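Local coordinates for multifunctional non-homologous end joining DNA repair protein LigD (Mycobacterium tuberculosis, PDB 2IRX), which probably repairs DNA double-strand breaks by non-homologous end joining with Ku, and is represented here by its manganese-dependent primase-polymerase domain bound to GTP, at residues Pro51-Arg56 / Ala65-Gln70; His114-Arg119 / Ser237-Ala242; Ala134-Phe139 / His181-Leu186. One frame throughout, in Å; residues are numbered along the deposited sequence.

From the N terminus, interaction 1 comes first and closes a short loop: strand 53-56 turns back through 66-68 as a hairpin. Strand 112-115 then joins this sheet next to 53-56, and interaction 2 adds 240-241 on its far side, closing a loop of more than a hundred residues. Interaction 3 nests inside that long loop, pairing 129-143 with 180-186 in the larger sheet. Interaction 2 touches both others, through T53 to H114 and through Q117 to T135, and so ties the two sheets together. Interactions 1 and 3 do not touch, yet all three meet the GTP: guanine at 1, ribose at 2 and the beta phosphate at 3.

Interaction 1: residues Pro51-Arg56 / Ala65-Gln70; sequences PATRKR and AFFEKQ. With GTP (guanosine-5'-triphosphate), chain C.
Just ahead of the paired residues, A65 CA lies 3.1 Å from R56 O in a CA-H...O contact, its methyl against the same carbonyl. F66 and R56 follow as a hydrogen-bonded antiparallel pair. Their side chains run side by side on one face of the sheet, so that R56 CB lies over the F66 ring, 4.2 Å from its centroid, while R56 NH1 comes to the ring edge. F67 points to the other face. CG anti to the backbone N (chi1 -159°) carries its ring out between T53 and the nucleotide: T53 CG2 sits over the centre of one face, 3.5 Å from the centroid, and the guanine covers the opposite face. K55 CG lies at the edge of this ring, and the extended chain beyond it carries NZ to GTP N7, 2.9 Å away, with a weaker bond to O6. Ring and ammonium group thus hold the base by its face and its N7/O6 edge, consistent with K55 as a substrate-binding residue. E68, back on the face of R54 and R56, joins both in a salt-bridge network. OE2 takes R54 NH2 at 2.7 Å on its anti lone pair, and OE1 takes R56 NH1 at 2.7 Å on its syn lone pair, with the R56 guanidinium turned 80° from the carboxylate; water 1 joins OE2 to R54 NE. K69 and Q70 give backbone oxygens to the same bent R54 chain: K69 O lies 2.9 Å from R54 NH1 and Q70 O lies 3.0 Å from R54 NH2, both in the guanidinium plane. A52 O completes this grip on R54, which has bonds at all three nitrogens. Outside the hairpin, helix 99-107 packs on R54 through W104 and I105. Strand 90-95 touches T53 and K69 through Y93, and strand 112-115 extends the sheet beyond 53-56.

Interaction 2: residues His114-Arg119 / Ser237-Ala242; sequences HVPQWR and SKTTIA. With GTP (guanosine-5'-triphosphate), chain C.
H114 and T239, with H114 CB 3.9 Å from T239 OG1, converge on one ribose hydroxyl. Among the polar contacts, H114 ND1 lies 2.8 Å from GTP O2', and T239 OG1 reaches the same oxygen at 2.7 Å. T239 places OG1 between its backbone N and carbonyl carbon (chi1 56°), turned to the sugar. Its backbone carbonyl receives the neighbouring hydroxyl, with GTP O3' 2.6 Å from T239 O. E112 OE1 bonds H114 NE2, so the imidazole is held at both nitrogens and its rotation is fixed.

The backbone pairing is short: V115 and T240 form an antiparallel hydrogen-bonded pair, in which V115 N bonds T240 O at 3.0 Å, nearly straight at 175°, and T240 N returns to V115 O at 2.9 Å. Beyond this pair, P116 CB rests on K238 O, 3.4 Å away, and water 2 accepts from Q117 N and may also reach K238 O.

Ring packing also involves H114. I241 lays its CB over one face of the imidazole, 4.0 Å from the centroid, while F67 meets this ring edge-to-face. V115 CG2 and A242 CB make the apolar contact.

The bonds to O2' are consistent with a site that accepts ribonucleotides, in this LigD polymerase domain of the archaeo-eukaryotic primase superfamily.

Interaction 3: residues Ala134-Phe139 / His181-Leu186; sequences ATRLVF and HLYTPL. With GTP (guanosine-5'-triphosphate), chain C.
R136 and Y183 lie side by side on one face of an antiparallel strand pair, 129-143 with 180-186, in the large sheet of the primase-polymerase fold; the first strand runs on to D140 and D142, the probable manganese ligands. The R136 side chain can be followed outward. CB rests against T184 O, 3.4 Å away. CG, placed between the backbone N and the carbonyl carbon (chi1 60°), is directed along the Y183 side chain. CD then passes Y183 CD1 at 3.9 Å, and NE reaches Y183 CE1 at 3.7 Å, the guanidinium plane standing 82° from the ring. At the tip, NH1 leaves the strand pair for a salt bridge to D291 and a bond to H46 O, and NH2 makes a weak bond to water 3, whose other partner is Y183 OH, 2.9 Å from the water. V138 occupies one face of the tyrosine ring: its CG2, anti to the backbone N, sits 4.0 Å from the ring centroid, offset toward the rim.

Backbone bonds join L137 with T184 and F139 with L182 in both directions, and L186 N adds one to T135 O, just before the chain turns its corner at R136. L137, on the face away from R136, meets L186: L137 CG lies 4.0 Å from L186 CD2, the two side chains crossing at about a right angle, and L186 CD1 also touches A134 CB. Helix 192-209 covers A134, L137 and F139, while helix 149-164 packs on F139, L182 and T184.

H181, at the start of the second segment, turns to the nucleotide. T240 and I241 touch its side chain, and manganese lies about 4 Å from its nearest atom. Its NE2 donates to GTP O1B at 2.8 Å, with 159° at the hydrogen, gripping the beta phosphate at the imidazole edge.

Interaction 1: residues Pro51-Arg56 / Ala65-Gln70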
loop_
_atom_site.group_PDB
_atom_site.type_symbol
_atom_site.label_atom_id
_atom_site.label_comp_id
_atom_site.label_asym_id
_atom_site.label_seq_id
_atom_site.Cartn_x
_atom_site.Cartn_y
_atom_site.Cartn_z
ATOM N N PRO A 51 10.726 1.868 5.257
ATOM C CA PRO A 51 10.507 1.033 6.444
ATOM C C PRO A 51 9.197 0.229 6.252
ATOM O O PRO A 51 8.156 0.812 5.896
ATOM C CB PRO A 51 10.376 2.060 7.583
ATOM C CG PRO A 51 9.854 3.328 6.895
ATOM C CD PRO A 51 10.493 3.308 5.522
ATOM N N ALA A 52 9.252 -1.083 6.488
ATOM C CA ALA A 52 8.092 -1.968 6.346
ATOM C C ALA A 52 7.414 -2.219 7.701
ATOM O O ALA A 52 8.035 -2.755 8.624
ATOM C CB ALA A 52 8.518 -3.309 5.709
ATOM N N THR A 53 6.165 -1.783 7.798
ATOM C CA THR A 53 5.267 -2.134 8.893
ATOM C C THR A 53 4.509 -3.420 8.502
ATOM O O THR A 53 3.970 -3.518 7.394
ATOM C CB THR A 53 4.287 -0.977 9.192
ATOM O OG1 THR A 53 5.033 0.173 9.624
ATOM C CG2 THR A 53 3.254 -1.364 10.275
ATOM N N ARG A 54 4.496 -4.389 9.413
ATOM C CA ARG A 54 3.886 -5.707 9.197
ATOM C C ARG A 54 2.562 -5.780 9.964
ATOM O O ARG A 54 2.534 -5.738 11.229
ATOM C CB ARG A 54 4.831 -6.833 9.680
ATOM C CG ARG A 54 6.132 -7.069 8.870
ATOM C CD ARG A 54 7.289 -6.117 9.271
ATOM N NE ARG A 54 7.659 -6.291 10.673
ATOM C CZ ARG A 54 8.012 -5.307 11.498
ATOM N NH1 ARG A 54 8.043 -4.051 11.063
ATOM N NH2 ARG A 54 8.334 -5.579 12.775
ATOM N N LYS A 55 1.460 -5.902 9.235
ATOM C CA LYS A 55 0.213 -6.288 9.883
ATOM C C LYS A 55 0.081 -7.824 9.865
ATOM O O LYS A 55 -0.096 -8.457 8.795
ATOM C CB LYS A 55 -0.992 -5.590 9.264
ATOM C CG LYS A 55 -2.222 -5.549 10.188
ATOM C CD LYS A 55 -3.292 -4.585 9.652
ATOM C CE LYS A 55 -4.553 -4.640 10.544
ATOM N NZ LYS A 55 -5.606 -3.614 10.106
ATOM N N ARG A 56 0.141 -8.399 11.065
ATOM C CA ARG A 56 0.225 -9.841 11.237
ATOM C C ARG A 56 -1.049 -10.470 11.782
ATOM O O ARG A 56 -1.708 -9.919 12.663
ATOM C CB ARG A 56 1.420 -10.220 12.136
ATOM C CG ARG A 56 2.796 -9.661 11.589
ATOM C CD ARG A 56 3.903 -9.917 12.627
ATOM N NE ARG A 56 4.093 -11.346 12.881
ATOM C CZ ARG A 56 4.761 -11.858 13.923
ATOM N NH1 ARG A 56 5.331 -11.061 14.848
ATOM N NH2 ARG A 56 4.871 -13.184 14.033
ATOM N N ALA A 65 -5.339 -9.514 14.911
ATOM C CA ALA A 65 -4.216 -8.969 14.157
ATOM C C ALA A 65 -3.530 -7.905 15.021
ATOM O O ALA A 65 -4.133 -7.378 15.961
ATOM C CB ALA A 65 -4.731 -8.322 12.876
ATOM N N PHE A 66 -2.299 -7.564 14.664
ATOM C CA PHE A 66 -1.634 -6.407 15.226
ATOM C C PHE A 66 -0.748 -5.745 14.156
ATOM O O PHE A 66 -0.316 -6.384 13.186
ATOM C CB PHE A 66 -0.857 -6.773 16.515
ATOM C CG PHE A 66 0.102 -7.910 16.337
ATOM C CD1 PHE A 66 1.434 -7.655 15.977
ATOM C CD2 PHE A 66 -0.326 -9.235 16.478
ATOM C CE1 PHE A 66 2.359 -8.696 15.803
ATOM C CE2 PHE A 66 0.588 -10.309 16.305
ATOM C CZ PHE A 66 1.926 -10.044 15.962
ATOM N N PHE A 67 -0.496 -4.457 14.355
ATOM C CA PHE A 67 0.221 -3.644 13.405
ATOM C C PHE A 67 1.621 -3.492 14.007
ATOM O O PHE A 67 1.839 -2.683 14.936
ATOM C CB PHE A 67 -0.530 -2.319 13.318
ATOM C CG PHE A 67 -0.272 -1.517 12.077
ATOM C CD1 PHE A 67 -0.590 -2.019 10.808
ATOM C CD2 PHE A 67 0.220 -0.204 12.202
ATOM C CE1 PHE A 67 -0.372 -1.245 9.641
ATOM C CE2 PHE A 67 0.406 0.605 11.050
ATOM C CZ PHE A 67 0.123 0.078 9.767
ATOM N N GLU A 68 2.564 -4.282 13.497
ATOM C CA GLU A 68 3.878 -4.375 14.135
ATOM C C GLU A 68 4.891 -3.480 13.436
ATOM O O GLU A 68 5.144 -3.629 12.239
ATOM C CB GLU A 68 4.349 -5.811 14.173
ATOM C CG GLU A 68 5.601 -6.044 14.993
ATOM C CD GLU A 68 6.127 -7.454 14.731
ATOM O OE1 GLU A 68 5.579 -8.387 15.300
ATOM O OE2 GLU A 68 7.046 -7.634 13.895
ATOM N N LYS A 69 5.436 -2.518 14.176
ATOM C CA LYS A 69 6.391 -1.555 13.608
ATOM C C LYS A 69 7.804 -1.912 14.036
ATOM O O LYS A 69 8.655 -2.255 13.202
ATOM C CB LYS A 69 6.034 -0.127 14.046
ATOM C CG LYS A 69 4.652 0.366 13.537
ATOM C CD LYS A 69 4.324 1.755 14.095
ATOM C CE LYS A 69 2.907 2.182 13.645
ATOM N NZ LYS A 69 2.487 3.504 14.276
ATOM N N GLN A 70 8.050 -1.853 15.351
ATOM C CA GLN A 70 9.338 -2.261 15.920
ATOM C C GLN A 70 9.761 -3.669 15.489
ATOM O O GLN A 70 8.985 -4.643 15.556
ATOM C CB GLN A 70 9.330 -2.154 17.458
ATOM C CG GLN A 70 10.639 -2.655 18.111
ATOM C CD GLN A 70 11.827 -1.734 17.848
ATOM O OE1 GLN A 70 11.668 -0.520 17.686
ATOM N NE2 GLN A 70 13.028 -2.314 17.810
HETATM P PG GTP C . -10.111 0.014 2.419
HETATM O O1G GTP C . -10.202 -0.076 0.944
HETATM O O2G GTP C . -10.346 1.430 2.905
HETATM O O3G GTP C . -11.002 -0.985 3.106
HETATM O O3B GTP C . -8.598 -0.477 2.752
HETATM P PB GTP C . -7.309 0.397 3.133
HETATM O O1B GTP C . -7.292 1.722 2.442
HETATM O O2B GTP C . -6.086 -0.364 2.793
HETATM O O3A GTP C . -7.564 0.687 4.679
HETATM P PA GTP C . -6.878 0.133 6.027
HETATM O O1A GTP C . -6.264 -1.227 5.820
HETATM O O2A GTP C . -7.987 0.172 7.052
HETATM O "O5'" GTP C . -5.761 1.218 6.353
HETATM C "C5'" GTP C . -6.049 2.613 6.508
HETATM C "C4'" GTP C . -4.848 3.311 7.162
HETATM O "O4'" GTP C . -4.491 2.754 8.427
HETATM C "C3'" GTP C . -3.596 3.210 6.311
HETATM O "O3'" GTP C . -2.882 4.385 6.590
HETATM C "C2'" GTP C . -2.846 2.005 6.898
HETATM O "O2'" GTP C . -1.439 1.930 6.713
HETATM C "C1'" GTP C . -3.206 2.108 8.371
HETATM N N9 GTP C . -3.484 0.861 9.106
HETATM C C8 GTP C . -4.073 -0.299 8.671
HETATM N N7 GTP C . -4.189 -1.118 9.740
HETATM C C5 GTP C . -3.721 -0.472 10.841
HETATM C C6 GTP C . -3.628 -0.836 12.191
HETATM O O6 GTP C . -4.002 -1.950 12.570
HETATM N N1 GTP C . -3.111 0.080 13.103
HETATM C C2 GTP C . -2.688 1.336 12.698
HETATM N N2 GTP C . -2.174 2.189 13.594
HETATM N N3 GTP C . -2.777 1.690 11.351
HETATM C C4 GTP C . -3.291 0.785 10.449
HETATM O O HOH W 1 7.119 -8.810 11.733
#

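Interaction 2: residues His114-Arg119 / Ser237-Ala242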
loop_
_atom_site.group_PDB
_atom_site.type_symbol
_atom_site.label_atom_id
_atom_site.label_comp_id
_atom_site.label_asym_id
_atom_site.label_seq_id
_atom_site.Cartn_x
_atom_site.Cartn_y
_atom_site.Cartn_z
ATOM N N HIS A 114 2.804 -2.612 5.005
ATOM C CA HIS A 114 2.459 -1.181 4.907
ATOM C C HIS A 114 3.741 -0.320 4.886
ATOM O O HIS A 114 4.674 -0.578 5.650
ATOM C CB HIS A 114 1.535 -0.763 6.048
ATOM C CG HIS A 114 0.181 -1.419 6.007
ATOM N ND1 HIS A 114 -0.983 -0.717 5.769
ATOM C CD2 HIS A 114 -0.190 -2.717 6.180
ATOM C CE1 HIS A 114 -2.015 -1.544 5.797
ATOM N NE2 HIS A 114 -1.561 -2.769 6.039
ATOM N N VAL A 115 3.768 0.701 4.028
ATOM C CA VAL A 115 4.961 1.575 3.888
ATOM C C VAL A 115 4.562 3.054 3.728
ATOM O O VAL A 115 3.424 3.358 3.254
ATOM C CB VAL A 115 5.881 1.148 2.680
ATOM C CG1 VAL A 115 6.489 -0.259 2.888
ATOM C CG2 VAL A 115 5.103 1.204 1.339
ATOM N N PRO A 116 5.490 3.967 4.086
ATOM C CA PRO A 116 5.248 5.390 3.825
ATOM C C PRO A 116 5.609 5.735 2.379
ATOM O O PRO A 116 6.150 4.873 1.638
ATOM C CB PRO A 116 6.192 6.099 4.819
ATOM C CG PRO A 116 7.373 5.204 4.909
ATOM C CD PRO A 116 6.795 3.753 4.762
ATOM N N GLN A 117 5.362 6.980 1.983
ATOM C CA GLN A 117 5.602 7.376 0.609
ATOM C C GLN A 117 6.998 7.981 0.377
ATOM O O GLN A 117 7.310 8.399 -0.748
ATOM C CB GLN A 117 4.504 8.339 0.140
ATOM C CG GLN A 117 3.062 7.772 0.368
ATOM C CD GLN A 117 2.945 6.334 -0.053
ATOM O OE1 GLN A 117 2.612 5.459 0.765
ATOM N NE2 GLN A 117 3.216 6.068 -1.332
ATOM N N TRP A 118 7.812 8.010 1.436
ATOM C CA TRP A 118 9.217 8.430 1.349
ATOM C C TRP A 118 10.140 7.228 1.471
ATOM O O TRP A 118 9.747 6.196 2.036
ATOM C CB TRP A 118 9.574 9.428 2.458
ATOM C CG TRP A 118 9.226 8.999 3.891
ATOM C CD1 TRP A 118 8.099 9.343 4.591
ATOM C CD2 TRP A 118 10.017 8.181 4.789
ATOM N NE1 TRP A 118 8.116 8.768 5.843
ATOM C CE2 TRP A 118 9.292 8.077 6.005
ATOM C CE3 TRP A 118 11.262 7.524 4.681
ATOM C CZ2 TRP A 118 9.768 7.330 7.111
ATOM C CZ3 TRP A 118 11.738 6.794 5.785
ATOM C CH2 TRP A 118 10.996 6.710 6.976
ATOM N N ARG A 119 11.361 7.382 0.955
ATOM C CA ARG A 119 12.434 6.402 1.142
ATOM C C ARG A 119 13.541 6.939 2.060
ATOM O O ARG A 119 13.797 8.147 2.100
ATOM C CB ARG A 119 13.040 5.986 -0.203
ATOM C CG ARG A 119 12.050 5.340 -1.169
ATOM C CD ARG A 119 12.676 5.175 -2.562
ATOM N NE ARG A 119 13.800 4.255 -2.487
ATOM C CZ ARG A 119 14.079 3.314 -3.385
ATOM N NH1 ARG A 119 13.316 3.172 -4.469
ATOM N NH2 ARG A 119 15.128 2.510 -3.181
ATOM N N SER A 237 4.600 10.463 8.918
ATOM C CA SER A 237 4.341 9.524 10.002
ATOM C C SER A 237 3.231 8.514 9.673
ATOM O O SER A 237 2.895 7.665 10.506
ATOM C CB SER A 237 3.992 10.292 11.290
ATOM O OG SER A 237 2.833 11.065 11.079
ATOM N N LYS A 238 2.671 8.599 8.467
ATOM C CA LYS A 238 1.647 7.631 8.058
ATOM C C LYS A 238 2.138 6.599 7.022
ATOM O O LYS A 238 3.196 6.762 6.392
ATOM C CB LYS A 238 0.364 8.322 7.589
ATOM C CG LYS A 238 -0.365 9.164 8.694
ATOM C CD LYS A 238 -1.833 9.469 8.295
ATOM C CE LYS A 238 -2.603 10.186 9.405
ATOM N NZ LYS A 238 -4.022 10.431 8.977
ATOM N N THR A 239 1.351 5.547 6.859
ATOM C CA THR A 239 1.666 4.469 5.906
ATOM C C THR A 239 0.450 4.218 5.006
ATOM O O THR A 239 -0.620 4.746 5.258
ATOM C CB THR A 239 2.040 3.129 6.647
ATOM O OG1 THR A 239 0.978 2.748 7.537
ATOM C CG2 THR A 239 3.380 3.254 7.424
ATOM N N THR A 240 0.653 3.447 3.944
ATOM C CA THR A 240 -0.413 2.919 3.101
ATOM C C THR A 240 0.056 1.526 2.715
ATOM O O THR A 240 1.259 1.307 2.485
ATOM C CB THR A 240 -0.656 3.796 1.830
ATOM O OG1 THR A 240 -0.963 5.155 2.247
ATOM C CG2 THR A 240 -1.834 3.233 1.002
ATOM N N ILE A 241 -0.883 0.591 2.628
ATOM C CA ILE A 241 -0.544 -0.774 2.220
ATOM C C ILE A 241 0.261 -0.756 0.900
ATOM O O ILE A 241 -0.057 0.019 -0.037
ATOM C CB ILE A 241 -1.788 -1.682 2.113
ATOM C CG1 ILE A 241 -1.360 -3.166 2.143
ATOM C CG2 ILE A 241 -2.665 -1.326 0.843
ATOM C CD1 ILE A 241 -2.529 -4.102 2.371
ATOM N N ALA A 242 1.301 -1.590 0.834
ATOM C CA ALA A 242 2.133 -1.713 -0.385
ATOM C C ALA A 242 1.352 -2.318 -1.566
ATOM O O ALA A 242 0.618 -3.287 -1.384
ATOM C CB ALA A 242 3.400 -2.558 -0.100
HETATM P PG GTP C . -10.111 0.014 2.419
HETATM O O1G GTP C . -10.202 -0.076 0.944
HETATM O O2G GTP C . -10.346 1.430 2.905
HETATM O O3G GTP C . -11.002 -0.985 3.106
HETATM O O3B GTP C . -8.598 -0.477 2.752
HETATM P PB GTP C . -7.309 0.397 3.133
HETATM O O1B GTP C . -7.292 1.722 2.442
HETATM O O2B GTP C . -6.086 -0.364 2.793
HETATM O O3A GTP C . -7.564 0.687 4.679
HETATM P PA GTP C . -6.878 0.133 6.027
HETATM O O1A GTP C . -6.264 -1.227 5.820
HETATM O O2A GTP C . -7.987 0.172 7.052
HETATM O "O5'" GTP C . -5.761 1.218 6.353
HETATM C "C5'" GTP C . -6.049 2.613 6.508
HETATM C "C4'" GTP C . -4.848 3.311 7.162
HETATM O "O4'" GTP C . -4.491 2.754 8.427
HETATM C "C3'" GTP C . -3.596 3.210 6.311
HETATM O "O3'" GTP C . -2.882 4.385 6.590
HETATM C "C2'" GTP C . -2.846 2.005 6.898
HETATM O "O2'" GTP C . -1.439 1.930 6.713
HETATM C "C1'" GTP C . -3.206 2.108 8.371
HETATM N N9 GTP C . -3.484 0.861 9.106
HETATM C C8 GTP C . -4.073 -0.299 8.671
HETATM N N7 GTP C . -4.189 -1.118 9.740
HETATM C C5 GTP C . -3.721 -0.472 10.841
HETATM C C6 GTP C . -3.628 -0.836 12.191
HETATM O O6 GTP C . -4.002 -1.950 12.570
HETATM N N1 GTP C . -3.111 0.080 13.103
HETATM C C2 GTP C . -2.688 1.336 12.698
HETATM N N2 GTP C . -2.174 2.189 13.594
HETATM N N3 GTP C . -2.777 1.690 11.351
HETATM C C4 GTP C . -3.291 0.785 10.449
HETATM O O HOH W 2 4.231 8.741 4.003
#

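Interaction 3: residues Ala134-Phe139 / His181-Leu186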
loop_
_atom_site.group_PDB
_atom_site.type_symbol
_atom_site.label_atom_id
_atom_site.label_comp_id
_atom_site.label_asym_id
_atom_site.label_seq_id
_atom_site.Cartn_x
_atom_site.Cartn_y
_atom_site.Cartn_z
ATOM N N ALA A 134 9.475 12.674 -0.103
ATOM C CA ALA A 134 8.393 11.876 -0.675
ATOM C C ALA A 134 8.778 11.558 -2.123
ATOM O O ALA A 134 9.268 12.442 -2.842
ATOM C CB ALA A 134 7.089 12.663 -0.618
ATOM N N THR A 135 8.600 10.309 -2.546
ATOM C CA THR A 135 8.918 9.922 -3.933
ATOM C C THR A 135 7.657 9.747 -4.776
ATOM O O THR A 135 7.708 9.690 -6.007
ATOM C CB THR A 135 9.782 8.642 -4.014
ATOM O OG1 THR A 135 8.965 7.493 -3.775
ATOM C CG2 THR A 135 10.939 8.696 -2.998
ATOM N N ARG A 136 6.525 9.640 -4.094
ATOM C CA ARG A 136 5.238 9.552 -4.764
ATOM C C ARG A 136 4.182 10.177 -3.867
ATOM O O ARG A 136 4.384 10.268 -2.650
ATOM C CB ARG A 136 4.896 8.092 -5.105
ATOM C CG ARG A 136 4.799 7.158 -3.904
ATOM C CD ARG A 136 5.046 5.708 -4.296
ATOM N NE ARG A 136 4.768 4.848 -3.157
ATOM C CZ ARG A 136 5.301 3.647 -2.950
ATOM N NH1 ARG A 136 6.159 3.115 -3.821
ATOM N NH2 ARG A 136 4.968 2.972 -1.848
ATOM N N LEU A 137 3.071 10.602 -4.471
ATOM C CA LEU A 137 1.855 10.939 -3.715
ATOM C C LEU A 137 0.950 9.705 -3.658
ATOM O O LEU A 137 0.925 8.883 -4.594
ATOM C CB LEU A 137 1.042 12.062 -4.382
ATOM C CG LEU A 137 1.688 13.380 -4.780
ATOM C CD1 LEU A 137 0.751 14.153 -5.707
ATOM C CD2 LEU A 137 2.030 14.171 -3.537
ATOM N N VAL A 138 0.211 9.576 -2.571
ATOM C CA VAL A 138 -0.861 8.583 -2.490
ATOM C C VAL A 138 -2.198 9.229 -2.077
ATOM O O VAL A 138 -2.239 10.131 -1.233
ATOM C CB VAL A 138 -0.504 7.390 -1.514
ATOM C CG1 VAL A 138 -0.468 7.827 -0.037
ATOM C CG2 VAL A 138 -1.504 6.187 -1.689
ATOM N N PHE A 139 -3.273 8.708 -2.661
ATOM C CA PHE A 139 -4.637 9.063 -2.285
ATOM C C PHE A 139 -5.361 7.775 -1.943
ATOM O O PHE A 139 -5.312 6.787 -2.688
ATOM C CB PHE A 139 -5.352 9.788 -3.429
ATOM C CG PHE A 139 -4.739 11.116 -3.787
ATOM C CD1 PHE A 139 -5.229 12.304 -3.218
ATOM C CD2 PHE A 139 -3.695 11.180 -4.698
ATOM C CE1 PHE A 139 -4.642 13.563 -3.539
ATOM C CE2 PHE A 139 -3.112 12.423 -5.054
ATOM C CZ PHE A 139 -3.591 13.611 -4.464
ATOM N N HIS A 181 -6.759 2.924 -4.312
ATOM C CA HIS A 181 -5.608 3.753 -3.981
ATOM C C HIS A 181 -5.050 4.301 -5.295
ATOM O O HIS A 181 -5.065 3.604 -6.325
ATOM C CB HIS A 181 -4.538 2.935 -3.238
ATOM C CG HIS A 181 -4.973 2.434 -1.889
ATOM N ND1 HIS A 181 -4.272 1.472 -1.196
ATOM C CD2 HIS A 181 -6.030 2.764 -1.108
ATOM C CE1 HIS A 181 -4.865 1.243 -0.037
ATOM N NE2 HIS A 181 -5.948 1.998 0.035
ATOM N N LEU A 182 -4.570 5.533 -5.255
ATOM C CA LEU A 182 -3.957 6.161 -6.410
ATOM C C LEU A 182 -2.545 6.609 -6.095
ATOM O O LEU A 182 -2.295 7.207 -5.037
ATOM C CB LEU A 182 -4.796 7.370 -6.887
ATOM C CG LEU A 182 -6.307 7.165 -7.016
ATOM C CD1 LEU A 182 -6.997 8.539 -7.263
ATOM C CD2 LEU A 182 -6.648 6.113 -8.069
ATOM N N TYR A 183 -1.622 6.347 -7.028
ATOM C CA TYR A 183 -0.221 6.716 -6.844
ATOM C C TYR A 183 0.259 7.602 -7.971
ATOM O O TYR A 183 -0.043 7.325 -9.136
ATOM C CB TYR A 183 0.664 5.468 -6.796
ATOM C CG TYR A 183 0.505 4.646 -5.520
ATOM C CD1 TYR A 183 1.253 4.955 -4.364
ATOM C CD2 TYR A 183 -0.403 3.568 -5.465
ATOM C CE1 TYR A 183 1.115 4.195 -3.183
ATOM C CE2 TYR A 183 -0.553 2.791 -4.309
ATOM C CZ TYR A 183 0.206 3.102 -3.177
ATOM O OH TYR A 183 0.039 2.376 -2.038
ATOM N N THR A 184 0.997 8.660 -7.634
ATOM C CA THR A 184 1.602 9.487 -8.674
ATOM C C THR A 184 3.073 9.715 -8.332
ATOM O O THR A 184 3.375 10.207 -7.243
ATOM C CB THR A 184 0.774 10.796 -9.027
ATOM O OG1 THR A 184 1.587 11.983 -9.013
ATOM C CG2 THR A 184 -0.480 10.939 -8.226
ATOM N N PRO A 185 3.981 9.290 -9.237
ATOM C CA PRO A 185 5.422 9.463 -9.026
ATOM C C PRO A 185 5.795 10.941 -9.083
ATOM O O PRO A 185 5.256 11.676 -9.910
ATOM C CB PRO A 185 6.059 8.692 -10.196
ATOM C CG PRO A 185 5.008 8.640 -11.259
ATOM C CD PRO A 185 3.685 8.629 -10.529
ATOM N N LEU A 186 6.677 11.357 -8.177
ATOM C CA LEU A 186 7.182 12.719 -8.144
ATOM C C LEU A 186 8.579 12.718 -8.757
ATOM O O LEU A 186 9.494 12.042 -8.264
ATOM C CB LEU A 186 7.216 13.270 -6.711
ATOM C CG LEU A 186 5.872 13.400 -5.994
ATOM C CD1 LEU A 186 6.073 13.616 -4.499
ATOM C CD2 LEU A 186 5.026 14.513 -6.610
HETATM P PG GTP C . -10.111 0.014 2.419
HETATM O O1G GTP C . -10.202 -0.076 0.944
HETATM O O2G GTP C . -10.346 1.430 2.905
HETATM O O3G GTP C . -11.002 -0.985 3.106
HETATM O O3B GTP C . -8.598 -0.477 2.752
HETATM P PB GTP C . -7.309 0.397 3.133
HETATM O O1B GTP C . -7.292 1.722 2.442
HETATM O O2B GTP C . -6.086 -0.364 2.793
HETATM O O3A GTP C . -7.564 0.687 4.679
HETATM P PA GTP C . -6.878 0.133 6.027
HETATM O O1A GTP C . -6.264 -1.227 5.820
HETATM O O2A GTP C . -7.987 0.172 7.052
HETATM O "O5'" GTP C . -5.761 1.218 6.353
HETATM C "C5'" GTP C . -6.049 2.613 6.508
HETATM C "C4'" GTP C . -4.848 3.311 7.162
HETATM O "O4'" GTP C . -4.491 2.754 8.427
HETATM C "C3'" GTP C . -3.596 3.210 6.311
HETATM O "O3'" GTP C . -2.882 4.385 6.590
HETATM C "C2'" GTP C . -2.846 2.005 6.898
HETATM O "O2'" GTP C . -1.439 1.930 6.713
HETATM C "C1'" GTP C . -3.206 2.108 8.371
HETATM N N9 GTP C . -3.484 0.861 9.106
HETATM C C8 GTP C . -4.073 -0.299 8.671
HETATM N N7 GTP C . -4.189 -1.118 9.740
HETATM C C5 GTP C . -3.721 -0.472 10.841
HETATM C C6 GTP C . -3.628 -0.836 12.191
HETATM O O6 GTP C . -4.002 -1.950 12.570
HETATM N N1 GTP C . -3.111 0.080 13.103
HETATM C C2 GTP C . -2.688 1.336 12.698
HETATM N N2 GTP C . -2.174 2.189 13.594
HETATM N N3 GTP C . -2.777 1.690 11.351
HETATM C C4 GTP C . -3.291 0.785 10.449
HETATM O O HOH W 3 2.192 2.486 -0.154
#